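Local coordinates for protein VP5 (PDB 6QGI) that probably mediates fusion of the viral envelope with the membrane of its haloarchaeal host, at residues S247-N252 against N472-E477. Numbering follows the deposited sequence.
Sequences STWVSN and NYITQE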
# COMPACT_ATOMS: atom_id res chain seq x y z
N SER A 247 29.82 9.79 0.03
CA SER A 247 31.25 9.91 0.35
C SER A 247 32.06 10.11 -0.93
O SER A 247 33.08 10.79 -0.92
CB SER A 247 31.74 8.68 1.11
OG SER A 247 33.06 8.88 1.59
N THR A 248 31.58 9.52 -2.05
CA THR A 248 32.17 9.63 -3.38
C THR A 248 31.74 10.99 -3.96
O THR A 248 32.59 11.70 -4.50
CB THR A 248 31.75 8.43 -4.26
OG1 THR A 248 32.17 7.22 -3.62
CG2 THR A 248 32.35 8.49 -5.67
N TRP A 249 30.45 11.36 -3.82
CA TRP A 249 29.87 12.62 -4.30
C TRP A 249 30.59 13.83 -3.70
O TRP A 249 30.93 14.74 -4.44
CB TRP A 249 28.35 12.69 -4.02
CG TRP A 249 27.69 13.86 -4.68
CD1 TRP A 249 27.19 13.92 -5.95
CD2 TRP A 249 27.49 15.17 -4.11
NE1 TRP A 249 26.72 15.18 -6.21
CE2 TRP A 249 26.86 15.96 -5.09
CE3 TRP A 249 27.78 15.74 -2.86
CZ2 TRP A 249 26.51 17.29 -4.87
CZ3 TRP A 249 27.44 17.06 -2.64
CH2 TRP A 249 26.82 17.83 -3.64
N VAL A 250 30.84 13.81 -2.38
CA VAL A 250 31.53 14.87 -1.64
C VAL A 250 32.97 15.00 -2.19
O VAL A 250 33.39 16.12 -2.48
CB VAL A 250 31.50 14.65 -0.10
CG1 VAL A 250 32.40 15.64 0.64
CG2 VAL A 250 30.07 14.74 0.44
N SER A 251 33.68 13.87 -2.37
CA SER A 251 35.06 13.84 -2.89
C SER A 251 35.16 14.40 -4.32
O SER A 251 36.18 15.02 -4.65
CB SER A 251 35.61 12.43 -2.86
OG SER A 251 35.84 12.00 -1.52
N ASN A 252 34.13 14.20 -5.16
CA ASN A 252 34.12 14.67 -6.55
C ASN A 252 33.73 16.16 -6.66
O ASN A 252 34.14 16.82 -7.62
CB ASN A 252 33.16 13.82 -7.40
CG ASN A 252 33.43 12.33 -7.42
OD1 ASN A 252 34.47 11.83 -6.97
ND2 ASN A 252 32.46 11.58 -7.93
N ASN A 472 25.99 13.21 -10.08
CA ASN A 472 25.01 14.18 -10.58
C ASN A 472 24.57 15.23 -9.52
O ASN A 472 25.00 15.17 -8.37
CB ASN A 472 23.78 13.47 -11.17
CG ASN A 472 23.00 12.61 -10.24
OD1 ASN A 472 23.16 12.66 -9.03
ND2 ASN A 472 22.15 11.81 -10.82
N TYR A 473 23.71 16.20 -9.96
CA TYR A 473 23.17 17.34 -9.19
C TYR A 473 24.32 18.18 -8.62
O TYR A 473 24.39 18.47 -7.42
CB TYR A 473 22.16 16.87 -8.13
CG TYR A 473 20.86 16.42 -8.75
CD1 TYR A 473 19.83 17.33 -8.97
CD2 TYR A 473 20.66 15.11 -9.15
CE1 TYR A 473 18.64 16.94 -9.58
CE2 TYR A 473 19.46 14.69 -9.70
CZ TYR A 473 18.45 15.61 -9.92
OH TYR A 473 17.27 15.25 -10.51
N ILE A 474 25.23 18.56 -9.52
CA ILE A 474 26.43 19.35 -9.26
C ILE A 474 26.30 20.72 -9.95
O ILE A 474 27.23 21.53 -9.88
CB ILE A 474 27.70 18.57 -9.70
CG1 ILE A 474 27.70 18.28 -11.23
CG2 ILE A 474 27.84 17.27 -8.89
CD1 ILE A 474 29.08 17.94 -11.85
N THR A 475 25.14 20.98 -10.59
CA THR A 475 24.84 22.24 -11.27
C THR A 475 23.51 22.79 -10.76
O THR A 475 22.66 22.02 -10.32
CB THR A 475 24.81 22.10 -12.82
OG1 THR A 475 23.59 21.50 -13.25
CG2 THR A 475 26.01 21.35 -13.39
N GLN A 476 23.34 24.13 -10.84
CA GLN A 476 22.14 24.86 -10.43
C GLN A 476 20.93 24.46 -11.29
O GLN A 476 19.85 24.25 -10.74
CB GLN A 476 22.38 26.38 -10.51
CG GLN A 476 21.28 27.25 -9.90
CD GLN A 476 21.24 27.19 -8.40
OE1 GLN A 476 22.15 27.65 -7.71
NE2 GLN A 476 20.18 26.61 -7.86
N GLU A 477 21.13 24.34 -12.62
CA GLU A 477 20.11 23.96 -13.60
C GLU A 477 19.42 22.66 -13.18
O GLU A 477 18.19 22.61 -13.13
CB GLU A 477 20.74 23.83 -15.00
CG GLU A 477 19.74 23.67 -16.13
CD GLU A 477 20.30 23.46 -17.53
OE1 GLU A 477 21.53 23.21 -17.67
OE2 GLU A 477 19.51 23.52 -18.50
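Trp249 reaches from helix 225-253 to the backbone of Asn472 and donates its indole N-H to that carbonyl, with NE1 2.8 Å from Asn472 O. The bond is somewhat bent at the hydrogen (145°), the oxygen sits 17° out of the indole plane, and the N-H meets the oxygen almost head-on. CG lies anti to the backbone N (chi1 -172°), carrying the ring outward, and chi2, near perpendicular, turns its NE1 edge to the loop. Beside this bond the benzene part of the same edge meets a second carbonyl: CZ2 is 3.5 Å from Tyr473 O, which accepts from the indole of Trp479. Ile474 approaches the pyrrole part obliquely, its beta-branch putting CG2 3.6 Å from Trp249 NE1 as the two side chains run opposite ways. The contact joins a helix of the N-terminal envelope-protein region to the turn leading into helix 476-496, where the hydroxyl of N-cap Thr475 caps a backbone N. Tryptophan suits this buried place, pairing a broad apolar surface, packed on Ala81 and Ile82 of helix 66-86, with one polar N-H. Lys78 of that helix also bonds to Asn472 O through NZ, so two donors grip one oxygen, while the Asn472 side chain turns back to Thr469 N.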